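Local coordinates for uncharacterized protein (Burkholderia cenocepacia, PDB 6ANS) that is of unknown function but belongs to the DUF1214 family, forms a two-chain assembly and holds a sodium ion in this crystal, at residues E49-R53 and S242-D247; D59-E65 and A356-T360; E65-Y69 and N310-E314; Y69-M74 and F237-S242. All blocks are in the same frame, centred on the assembly; numbering follows the deposited sequence. Where two conformers were deposited one is given.

Interaction 1. Residues E49-R53 and S242-D247; sequences EQILR and SKLFAD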
# COMPACT_ATOMS: atom_id res chain seq x y z
N GLU A 49 -1.72 -10.94 21.51
CA GLU A 49 -2.17 -10.80 22.89
C GLU A 49 -2.87 -9.46 23.12
O GLU A 49 -3.72 -9.35 24.01
CB GLU A 49 -0.99 -10.96 23.84
CG GLU A 49 -0.34 -12.34 23.75
CD GLU A 49 1.01 -12.43 24.46
OE1 GLU A 49 1.48 -11.40 25.00
OE2 GLU A 49 1.61 -13.53 24.47
N GLN A 50 -2.51 -8.42 22.36
CA GLN A 50 -3.22 -7.15 22.50
C GLN A 50 -4.68 -7.26 22.07
O GLN A 50 -5.53 -6.51 22.56
CB GLN A 50 -2.53 -6.06 21.69
CG GLN A 50 -1.10 -5.82 22.09
CD GLN A 50 -0.97 -5.49 23.56
OE1 GLN A 50 -1.84 -4.85 24.14
NE2 GLN A 50 0.12 -5.93 24.17
N ILE A 51 -5.00 -8.19 21.17
CA ILE A 51 -6.38 -8.39 20.74
C ILE A 51 -7.13 -9.23 21.76
O ILE A 51 -8.31 -9.01 22.02
CB ILE A 51 -6.38 -9.06 19.35
CG1 ILE A 51 -5.50 -8.27 18.40
CG2 ILE A 51 -7.81 -9.21 18.80
CD1 ILE A 51 -5.83 -6.79 18.36
N LEU A 52 -6.43 -10.19 22.38
CA LEU A 52 -7.02 -11.13 23.31
C LEU A 52 -7.12 -10.59 24.73
O LEU A 52 -7.75 -11.25 25.57
CB LEU A 52 -6.21 -12.42 23.31
CG LEU A 52 -6.18 -13.10 21.93
CD1 LEU A 52 -5.21 -14.29 21.92
CD2 LEU A 52 -7.58 -13.55 21.54
N ARG A 53 -6.53 -9.43 25.01
CA ARG A 53 -6.63 -8.75 26.31
C ARG A 53 -8.03 -8.87 26.90
O ARG A 53 -9.03 -8.63 26.22
CB ARG A 53 -6.29 -7.27 26.18
CG ARG A 53 -4.86 -6.95 25.93
CD ARG A 53 -4.70 -5.49 25.48
NE ARG A 53 -5.08 -4.52 26.51
CZ ARG A 53 -4.50 -3.32 26.63
NH1 ARG A 53 -3.52 -2.99 25.81
NH2 ARG A 53 -4.89 -2.46 27.57
N SER A 242 -0.71 -1.16 18.73
CA SER A 242 -1.93 -1.82 19.19
C SER A 242 -2.06 -1.73 20.70
O SER A 242 -3.14 -1.45 21.22
CB SER A 242 -1.97 -3.28 18.71
OG SER A 242 -0.88 -4.07 19.17
N LYS A 243 -0.95 -1.94 21.43
CA LYS A 243 -1.01 -1.80 22.88
C LYS A 243 -1.39 -0.38 23.29
O LYS A 243 -2.25 -0.19 24.16
CB LYS A 243 0.33 -2.20 23.51
CG LYS A 243 0.45 -1.98 25.02
CD LYS A 243 1.83 -2.48 25.50
CE LYS A 243 2.18 -2.04 26.93
NZ LYS A 243 1.04 -2.07 27.88
N LEU A 244 -0.77 0.62 22.65
CA LEU A 244 -1.01 2.02 23.01
C LEU A 244 -2.49 2.38 22.91
O LEU A 244 -3.08 2.88 23.87
CB LEU A 244 -0.19 2.95 22.09
CG LEU A 244 -0.51 4.46 22.13
CD1 LEU A 244 -0.23 5.04 23.53
CD2 LEU A 244 0.25 5.27 21.05
N PHE A 245 -3.10 2.13 21.76
CA PHE A 245 -4.48 2.57 21.60
C PHE A 245 -5.48 1.61 22.23
O PHE A 245 -6.60 2.04 22.54
CB PHE A 245 -4.75 2.82 20.12
CG PHE A 245 -3.99 4.01 19.61
CD1 PHE A 245 -4.26 5.28 20.11
CD2 PHE A 245 -2.94 3.86 18.72
CE1 PHE A 245 -3.54 6.40 19.67
CE2 PHE A 245 -2.21 4.94 18.29
CZ PHE A 245 -2.51 6.23 18.77
N ALA A 246 -5.09 0.37 22.49
CA ALA A 246 -5.93 -0.48 23.33
C ALA A 246 -5.93 -0.00 24.78
O ALA A 246 -6.97 -0.08 25.46
CB ALA A 246 -5.47 -1.94 23.26
N ASP A 247 -4.79 0.49 25.27
CA ASP A 247 -4.78 1.13 26.59
C ASP A 247 -5.73 2.33 26.63
O ASP A 247 -6.47 2.51 27.60
CB ASP A 247 -3.36 1.57 26.97
CG ASP A 247 -2.44 0.40 27.25
OD1 ASP A 247 -2.92 -0.75 27.42
OD2 ASP A 247 -1.21 0.63 27.29

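Interaction 2. Residues D59-E65 and A356-T360; sequences DPLTRAE and AGHRT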
# COMPACT_ATOMS: atom_id res chain seq x y z
N ASP A 59 -16.68 -9.74 21.53
CA ASP A 59 -17.68 -10.09 20.53
C ASP A 59 -16.97 -10.45 19.22
O ASP A 59 -15.88 -9.95 18.95
CB ASP A 59 -18.65 -8.93 20.32
CG ASP A 59 -17.95 -7.68 19.84
OD1 ASP A 59 -17.37 -6.97 20.69
OD2 ASP A 59 -17.98 -7.40 18.62
N PRO A 60 -17.53 -11.38 18.43
CA PRO A 60 -16.77 -11.90 17.28
C PRO A 60 -16.36 -10.83 16.29
O PRO A 60 -15.24 -10.89 15.76
CB PRO A 60 -17.74 -12.91 16.65
CG PRO A 60 -18.67 -13.30 17.77
CD PRO A 60 -18.82 -12.07 18.61
N LEU A 61 -17.21 -9.83 16.05
CA LEU A 61 -16.87 -8.79 15.09
C LEU A 61 -15.64 -8.01 15.55
O LEU A 61 -14.66 -7.87 14.80
CB LEU A 61 -18.06 -7.85 14.88
CG LEU A 61 -17.89 -6.74 13.84
CD1 LEU A 61 -17.40 -7.28 12.51
CD2 LEU A 61 -19.23 -6.02 13.64
N THR A 62 -15.66 -7.51 16.79
CA THR A 62 -14.51 -6.77 17.29
C THR A 62 -13.26 -7.64 17.28
O THR A 62 -12.19 -7.19 16.85
CB THR A 62 -14.80 -6.27 18.70
OG1 THR A 62 -15.84 -5.28 18.66
CG2 THR A 62 -13.53 -5.68 19.30
N ARG A 63 -13.39 -8.88 17.75
CA ARG A 63 -12.26 -9.80 17.79
C ARG A 63 -11.71 -10.03 16.39
O ARG A 63 -10.50 -9.89 16.15
CB ARG A 63 -12.70 -11.10 18.47
CG ARG A 63 -11.72 -12.26 18.52
CD ARG A 63 -10.49 -12.05 19.40
NE ARG A 63 -10.75 -11.66 20.79
CZ ARG A 63 -10.92 -12.50 21.81
NH1 ARG A 63 -10.90 -13.81 21.62
NH2 ARG A 63 -11.12 -12.02 23.03
N ALA A 64 -12.58 -10.33 15.43
CA ALA A 64 -12.12 -10.52 14.06
C ALA A 64 -11.45 -9.26 13.52
O ALA A 64 -10.34 -9.32 12.98
CB ALA A 64 -13.28 -10.93 13.16
N GLU A 65 -12.08 -8.10 13.71
CA GLU A 65 -11.48 -6.87 13.23
C GLU A 65 -10.14 -6.60 13.88
O GLU A 65 -9.24 -6.04 13.23
CB GLU A 65 -12.43 -5.69 13.45
CG GLU A 65 -13.58 -5.71 12.48
CD GLU A 65 -14.44 -4.47 12.53
OE1 GLU A 65 -14.36 -3.72 13.52
OE2 GLU A 65 -15.22 -4.25 11.57
N ALA A 356 -22.99 0.22 11.84
CA ALA A 356 -22.35 -0.68 10.88
C ALA A 356 -22.06 -2.05 11.48
O ALA A 356 -20.97 -2.62 11.34
CB ALA A 356 -21.06 -0.04 10.33
N GLY A 357 -23.06 -2.59 12.19
CA GLY A 357 -22.97 -3.92 12.74
C GLY A 357 -22.23 -4.04 14.05
O GLY A 357 -22.15 -5.14 14.59
N HIS A 358 -21.68 -2.95 14.58
CA HIS A 358 -20.89 -3.00 15.81
C HIS A 358 -21.76 -2.75 17.03
O HIS A 358 -22.56 -1.81 17.04
CB HIS A 358 -19.77 -1.96 15.78
CG HIS A 358 -18.70 -2.26 14.78
ND1 HIS A 358 -18.93 -2.24 13.42
CD2 HIS A 358 -17.40 -2.61 14.94
CE1 HIS A 358 -17.82 -2.56 12.79
NE2 HIS A 358 -16.88 -2.79 13.68
N ARG A 359 -21.59 -3.58 18.06
CA ARG A 359 -22.26 -3.32 19.33
C ARG A 359 -21.48 -2.32 20.16
O ARG A 359 -22.09 -1.62 20.99
CB ARG A 359 -22.46 -4.62 20.11
N THR A 360 -20.18 -2.16 19.91
CA THR A 360 -19.35 -1.28 20.72
C THR A 360 -18.21 -0.73 19.86
O THR A 360 -17.84 -1.31 18.84
CB THR A 360 -18.79 -2.00 21.95
OG1 THR A 360 -18.01 -1.08 22.72
CG2 THR A 360 -17.88 -3.16 21.54
O HOH W 1 -19.04 -5.06 17.80
O HOH W 2 -15.48 -2.60 17.95

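Interaction 3. Residues E65-Y69 and N310-E314; sequences EGFRY and NYWME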
# COMPACT_ATOMS: atom_id res chain seq x y z
N GLU A 65 -12.08 -8.10 13.71
CA GLU A 65 -11.48 -6.87 13.23
C GLU A 65 -10.14 -6.60 13.88
O GLU A 65 -9.24 -6.04 13.23
CB GLU A 65 -12.43 -5.69 13.45
CG GLU A 65 -13.58 -5.71 12.48
CD GLU A 65 -14.44 -4.47 12.53
OE1 GLU A 65 -14.36 -3.72 13.52
OE2 GLU A 65 -15.22 -4.25 11.57
N GLY A 66 -9.96 -7.02 15.13
CA GLY A 66 -8.69 -6.79 15.80
C GLY A 66 -7.53 -7.48 15.12
O GLY A 66 -6.45 -6.90 14.98
N PHE A 67 -7.72 -8.73 14.69
CA PHE A 67 -6.62 -9.41 14.00
C PHE A 67 -6.40 -8.83 12.60
O PHE A 67 -5.26 -8.80 12.12
CB PHE A 67 -6.87 -10.92 13.96
CG PHE A 67 -6.75 -11.58 15.31
CD1 PHE A 67 -5.52 -11.64 15.96
CD2 PHE A 67 -7.86 -12.10 15.95
CE1 PHE A 67 -5.40 -12.24 17.23
CE2 PHE A 67 -7.76 -12.69 17.20
CZ PHE A 67 -6.53 -12.77 17.84
N ARG A 68 -7.45 -8.39 11.92
CA ARG A 68 -7.21 -7.68 10.67
C ARG A 68 -6.44 -6.40 10.93
O ARG A 68 -5.51 -6.05 10.18
CB ARG A 68 -8.51 -7.35 9.95
CG ARG A 68 -8.26 -6.55 8.63
CD ARG A 68 -9.56 -6.27 7.90
NE ARG A 68 -10.42 -5.41 8.69
CZ ARG A 68 -11.62 -5.00 8.32
NH1 ARG A 68 -12.13 -5.37 7.15
NH2 ARG A 68 -12.32 -4.20 9.11
N TYR A 69 -6.80 -5.71 12.00
CA TYR A 69 -6.10 -4.50 12.42
C TYR A 69 -4.60 -4.74 12.56
O TYR A 69 -3.79 -3.95 12.07
CB TYR A 69 -6.72 -4.03 13.73
CG TYR A 69 -6.01 -2.99 14.54
CD1 TYR A 69 -5.80 -1.68 14.05
CD2 TYR A 69 -5.65 -3.26 15.85
CE1 TYR A 69 -5.19 -0.70 14.84
CE2 TYR A 69 -5.05 -2.30 16.67
CZ TYR A 69 -4.82 -1.03 16.17
OH TYR A 69 -4.22 -0.11 17.00
N ASN A 310 -14.22 1.43 15.49
CA ASN A 310 -14.32 0.19 16.25
C ASN A 310 -13.49 0.31 17.53
O ASN A 310 -12.91 1.36 17.83
CB ASN A 310 -13.92 -1.02 15.41
CG ASN A 310 -12.45 -1.01 14.99
OD1 ASN A 310 -11.63 -0.22 15.47
ND2 ASN A 310 -12.13 -1.91 14.08
N TYR A 311 -13.42 -0.78 18.30
CA TYR A 311 -12.71 -0.72 19.57
C TYR A 311 -11.22 -0.44 19.38
O TYR A 311 -10.59 0.15 20.27
CB TYR A 311 -12.88 -2.02 20.36
CG TYR A 311 -12.26 -1.92 21.74
CD1 TYR A 311 -12.94 -1.32 22.79
CD2 TYR A 311 -10.98 -2.41 21.99
CE1 TYR A 311 -12.40 -1.21 24.04
CE2 TYR A 311 -10.42 -2.34 23.25
CZ TYR A 311 -11.13 -1.73 24.27
OH TYR A 311 -10.59 -1.62 25.53
N TRP A 312 -10.65 -0.86 18.26
CA TRP A 312 -9.24 -0.67 17.93
C TRP A 312 -8.93 0.74 17.44
O TRP A 312 -7.79 1.00 17.04
CB TRP A 312 -8.85 -1.73 16.88
CG TRP A 312 -9.36 -3.07 17.36
CD1 TRP A 312 -10.34 -3.84 16.79
CD2 TRP A 312 -8.97 -3.74 18.56
NE1 TRP A 312 -10.57 -4.96 17.56
CE2 TRP A 312 -9.74 -4.93 18.65
CE3 TRP A 312 -8.04 -3.47 19.56
CZ2 TRP A 312 -9.59 -5.84 19.70
CZ3 TRP A 312 -7.89 -4.38 20.61
CH2 TRP A 312 -8.67 -5.54 20.67
N MSE A 313 -9.91 1.64 17.47
CA MSE A 313 -9.75 3.04 17.09
C MSE A 313 -9.39 3.18 15.62
O MSE A 313 -8.72 4.12 15.19
CB MSE A 313 -8.73 3.73 18.03
CG MSE A 313 -9.19 3.62 19.48
SE MSE A 313 -8.20 4.75 20.79
CE MSE A 313 -8.73 6.50 20.03
N GLU A 314 -9.85 2.22 14.84
CA GLU A 314 -9.94 2.40 13.40
C GLU A 314 -11.30 3.01 13.11
O GLU A 314 -12.31 2.50 13.60
CB GLU A 314 -9.84 1.09 12.65
CG GLU A 314 -8.63 0.23 12.88
CD GLU A 314 -8.78 -1.06 12.09
OE1 GLU A 314 -9.67 -1.86 12.42
OE2 GLU A 314 -8.05 -1.23 11.09
O HOH W 3 -9.69 -4.17 11.17
O HOH W 4 -5.42 2.49 16.40

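Interaction 4. Residues Y69-M74 and F237-S242; sequences YLSRLM and FVEQTS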
# COMPACT_ATOMS: atom_id res chain seq x y z
N TYR A 69 -6.80 -5.71 12.00
CA TYR A 69 -6.10 -4.50 12.42
C TYR A 69 -4.60 -4.74 12.56
O TYR A 69 -3.79 -3.95 12.07
CB TYR A 69 -6.72 -4.03 13.73
CG TYR A 69 -6.01 -2.99 14.54
CD1 TYR A 69 -5.80 -1.68 14.05
CD2 TYR A 69 -5.65 -3.26 15.85
CE1 TYR A 69 -5.19 -0.70 14.84
CE2 TYR A 69 -5.05 -2.30 16.67
CZ TYR A 69 -4.82 -1.03 16.17
OH TYR A 69 -4.22 -0.11 17.00
N LEU A 70 -4.21 -5.86 13.20
CA LEU A 70 -2.79 -6.17 13.34
C LEU A 70 -2.13 -6.30 11.97
O LEU A 70 -1.04 -5.75 11.75
CB LEU A 70 -2.58 -7.46 14.15
CG LEU A 70 -2.93 -7.52 15.63
CD1 LEU A 70 -2.35 -8.77 16.27
CD2 LEU A 70 -2.44 -6.27 16.37
N SER A 71 -2.77 -7.01 11.03
CA SER A 71 -2.19 -7.10 9.70
C SER A 71 -2.09 -5.72 9.04
O SER A 71 -1.16 -5.47 8.27
CB SER A 71 -3.00 -8.07 8.83
OG SER A 71 -4.17 -7.47 8.30
N ARG A 72 -3.03 -4.83 9.33
CA ARG A 72 -2.96 -3.47 8.79
C ARG A 72 -1.80 -2.68 9.40
O ARG A 72 -1.13 -1.91 8.70
CB ARG A 72 -4.28 -2.74 9.02
CG ARG A 72 -5.41 -3.31 8.16
CD ARG A 72 -6.76 -2.80 8.60
NE ARG A 72 -7.78 -3.08 7.60
CZ ARG A 72 -8.97 -2.49 7.57
NH1 ARG A 72 -9.30 -1.59 8.50
NH2 ARG A 72 -9.83 -2.79 6.59
N LEU A 73 -1.56 -2.84 10.70
CA LEU A 73 -0.43 -2.15 11.32
C LEU A 73 0.88 -2.60 10.68
O LEU A 73 1.78 -1.78 10.44
CB LEU A 73 -0.42 -2.42 12.82
CG LEU A 73 -1.62 -1.83 13.58
CD1 LEU A 73 -1.52 -2.17 15.06
CD2 LEU A 73 -1.68 -0.33 13.37
N MSE A 74 0.98 -3.89 10.36
CA MSE A 74 2.11 -4.52 9.68
C MSE A 74 2.48 -3.83 8.40
O MSE A 74 3.63 -3.54 8.10
CB MSE A 74 1.74 -5.96 9.33
CG MSE A 74 2.44 -7.04 10.06
SE MSE A 74 1.80 -8.77 9.37
CE MSE A 74 3.16 -8.90 7.98
N PHE A 237 6.57 -1.82 16.14
CA PHE A 237 5.50 -0.86 15.87
C PHE A 237 4.12 -1.51 15.99
O PHE A 237 3.20 -0.91 16.56
CB PHE A 237 5.69 -0.25 14.48
CG PHE A 237 4.68 0.82 14.12
CD1 PHE A 237 4.94 2.17 14.42
CD2 PHE A 237 3.50 0.49 13.47
CE1 PHE A 237 4.02 3.16 14.07
CE2 PHE A 237 2.57 1.47 13.13
CZ PHE A 237 2.83 2.82 13.42
N VAL A 238 3.95 -2.71 15.44
CA VAL A 238 2.65 -3.39 15.53
C VAL A 238 2.28 -3.63 16.99
O VAL A 238 1.17 -3.31 17.43
CB VAL A 238 2.67 -4.73 14.76
CG1 VAL A 238 1.37 -5.47 15.00
CG2 VAL A 238 2.87 -4.49 13.29
N GLU A 239 3.21 -4.19 17.75
CA GLU A 239 2.92 -4.51 19.15
C GLU A 239 2.65 -3.25 19.96
O GLU A 239 1.66 -3.18 20.70
CB GLU A 239 4.08 -5.29 19.77
CG GLU A 239 3.88 -5.58 21.26
CD GLU A 239 4.71 -6.75 21.73
OE1 GLU A 239 5.96 -6.64 21.63
OE2 GLU A 239 4.14 -7.75 22.24
N GLN A 240 3.51 -2.23 19.81
CA GLN A 240 3.37 -1.03 20.65
C GLN A 240 2.18 -0.18 20.24
O GLN A 240 1.51 0.41 21.10
CB GLN A 240 4.65 -0.19 20.61
CG GLN A 240 5.88 -0.85 21.21
CD GLN A 240 5.66 -1.28 22.65
OE1 GLN A 240 5.10 -0.54 23.46
NE2 GLN A 240 6.09 -2.50 22.97
N THR A 241 1.89 -0.07 18.94
CA THR A 241 0.77 0.76 18.52
C THR A 241 -0.55 0.15 18.96
O THR A 241 -1.41 0.85 19.50
CB THR A 241 0.79 0.95 17.00
OG1 THR A 241 2.01 1.58 16.62
CG2 THR A 241 -0.41 1.80 16.51
N SER A 242 -0.71 -1.16 18.73
CA SER A 242 -1.93 -1.82 19.19
C SER A 242 -2.06 -1.73 20.70
O SER A 242 -3.14 -1.45 21.22
CB SER A 242 -1.97 -3.28 18.71
OG SER A 242 -0.88 -4.07 19.17
O HOH W 5 -5.44 -0.70 19.67

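Interaction 1. Residues E49-R53 and S242-D247
Two bends in the side-chain torsions bring R53 and Q50 together against K243, A246 and D247: with CG beside its backbone N (chi1 -71°), R53 runs out extended and then turns at chi3 (65°), while Q50 folds at chi2 (-56°) and sends its amide oxygen back toward the same guanidinium group. The end of R53 lies end-on to D247, and both terminal nitrogens converge on a single carboxylate oxygen. R53 NH2 reaches D247 OD1 at 2.6 Å, nearly in line with the C-O bond, whereas R53 NH1 comes to D247 OD1 at 2.8 Å from above the carboxylate plane. Both oxygen contacts lie close to the guanidinium plane, one of whose faces rests on the methyl of A246, with R53 NH1 3.4 Å from A246 CB. A second hydrogen bond of R53 NH1, 3.0 Å to Q50 OE1, uses a donor almost collinear with the amide C=O. Q50 is itself packed on the other helix: its CG touches S242 OG at 3.4 Å, and its amide lies against CA and CB of K243. The hydroxyl of S242 turns to the backbone oxygens of V238 and E239 in its own helix. K243 NZ pairs with the other oxygen of the carboxylate, 3.6 Å from D247 OD2, and D55 takes up R53 NE. Two cations thus share D247, one on each oxygen, which would probably favour its ionised form; the salt-bridge network, with Q50 helping to orient the guanidinium, links the end of helix 48-52 to helix 224-251.

Interaction 2. Residues D59-E65 and A356-T360
The imidazole of H358 carries the methyl CD2 of L61 over one face and the carboxylate of E65 at its edge. L61 CD2 stands 3.8 Å from the centroid of the H358 ring and almost on its normal, a CH-pi contact; the same methyl touches the backbone oxygen of G357. At the ring edge H358 NE2 donates to E65 OE1 at 2.7 Å, with an N-H...O angle of 165°. E65 OE1 lies in the ring plane and is met on its syn side, though from somewhat out of the carboxylate plane, which is turned 45° from the imidazole. Through its other nitrogen, H358 ND1 donates to A356 O at 2.9 Å from above the carbonyl plane, and the two bonds help to fix the ring's rotation. E65 comes to meet the histidine as an extended chain beyond CG (chi2 -172°). At the start of helix 60-83, D59 is the N-cap: its OD2 accepts from T62 N at 3.0 Å. Two waters complete the join, one running from D59 OD2 to R359 N, the other linking T62 OG1 with T360 O at 2.8 Å from each. The methyl of T360 packs beside D59 and T62, and its hydroxyl bonds to W283. From the second subunit, P221 packs on L61 and L222 on E65. Bonds at both nitrogens and a methyl over the face thus set the imidazole's orientation, tying the loop before strand 360-368 to the first turns of helix 60-83.

Interaction 3. Residues E65-Y69 and N310-E314
N310 opens the loop by donating from ND2 to E65 OE1 at 2.9 Å, a nearly straight bond that lies in the amide plane but meets the carboxylate from above its own plane; the same oxygen also accepts from H358 NE2. The second hydrogen of N310 ND2 goes to E314 OE1, on the anti lone pair, at 3.0 Å, while N310 OD1 accepts from E314 N; one amide therefore spans the two carboxylates and ties E314, just after the turn, back to N310. Next comes Y311, which covers one face of the W312 indole. The opposite face lies on the helix backbone: G66 CA sits 3.5 Å from the centroid of the five-membered ring of W312, an approach permitted by the absence of a side chain. The indole nitrogen donates to the carbonyl of T62, one helical turn before G66. W312 CB covers a face of the Y69 ring, 3.8 Å from its centroid, whereas the two aromatic rings barely overlap. A water bridges Y69 OH and W312 O. At E314, CG approaches Y69 CD1 to 3.6 Å, and a second water joins OE1 to E65 O and R68 NE; R72 forms a salt bridge with E314 OE2. N310 to M313 form a type I beta turn, closed by M313 N to N310 O at 3.0 Å, which plugs a tryptophan against a glycine of helix 60-83, while the backbone of M313 bonds to A104 of the sodium site.

Interaction 4. Residues Y69-M74 and F237-S242
Segments 69-74 of helix 60-83 and 237-242 of helix 224-251 run at 126° between their directions, with axes 9.1 Å apart at closest approach, and the backbones come nearest where L73 faces V238. The contact is apolar at its centre. V238 sets its two methyls between residues of the opposing helix: CG2 touches the backbone N of M74 at 3.5 Å and lies 3.9 Å from L73 CB, whereas CG1 meets L70 CD2. L73 forks around the next turn, its CD1 reaching S242 CB at 3.8 Å and its CD2 resting 4.0 Å from T241 CG2. With CG beside the backbone N (chi1 -66°), L73 also lays CD1 over one face of the Y69 ring. The far end of that ring also reaches the other helix, Y69 CE2 lying 3.8 Å from S242 CB, and its hydroxyl is joined to S242 O through a water. T241 turns its methyl to L73 and its hydroxyl back to F237, donating from T241 OG1 to F237 O at 2.8 Å; the backbone T241 N reaches that carbonyl from the opposite face, so two donors hold one oxygen. The T241 hydroxyl also sits over the centre of the F237 ring. L44 of helix 35-46 packs on V238, while W37 and L78 of the second subunit meet L70 and S71. This is close helix-helix packing in a buried helical layer, with helix 60-83 lying between helix 224-251 and the partner chain.

In the fold
From the N terminus, helix 48-52 is first to close a long loop, through interaction 1 with helix 224-251. Helix 60-83 follows in the chain and makes the other three contacts in turn: interaction 2 with the loop before strand 360-368, interaction 3 with the loop after strand 303-309, and interaction 4 with helix 224-251. These three nest, 4 inside 3 inside 2, and interaction 4 also lies within the loop of interaction 1, which crosses 2 and 3. E65 is common to 2 and 3, Y69 to 3 and 4, and S242 to 1 and 4. Together they tie the helical layer to loops of the C-terminal strand region, beside the second subunit.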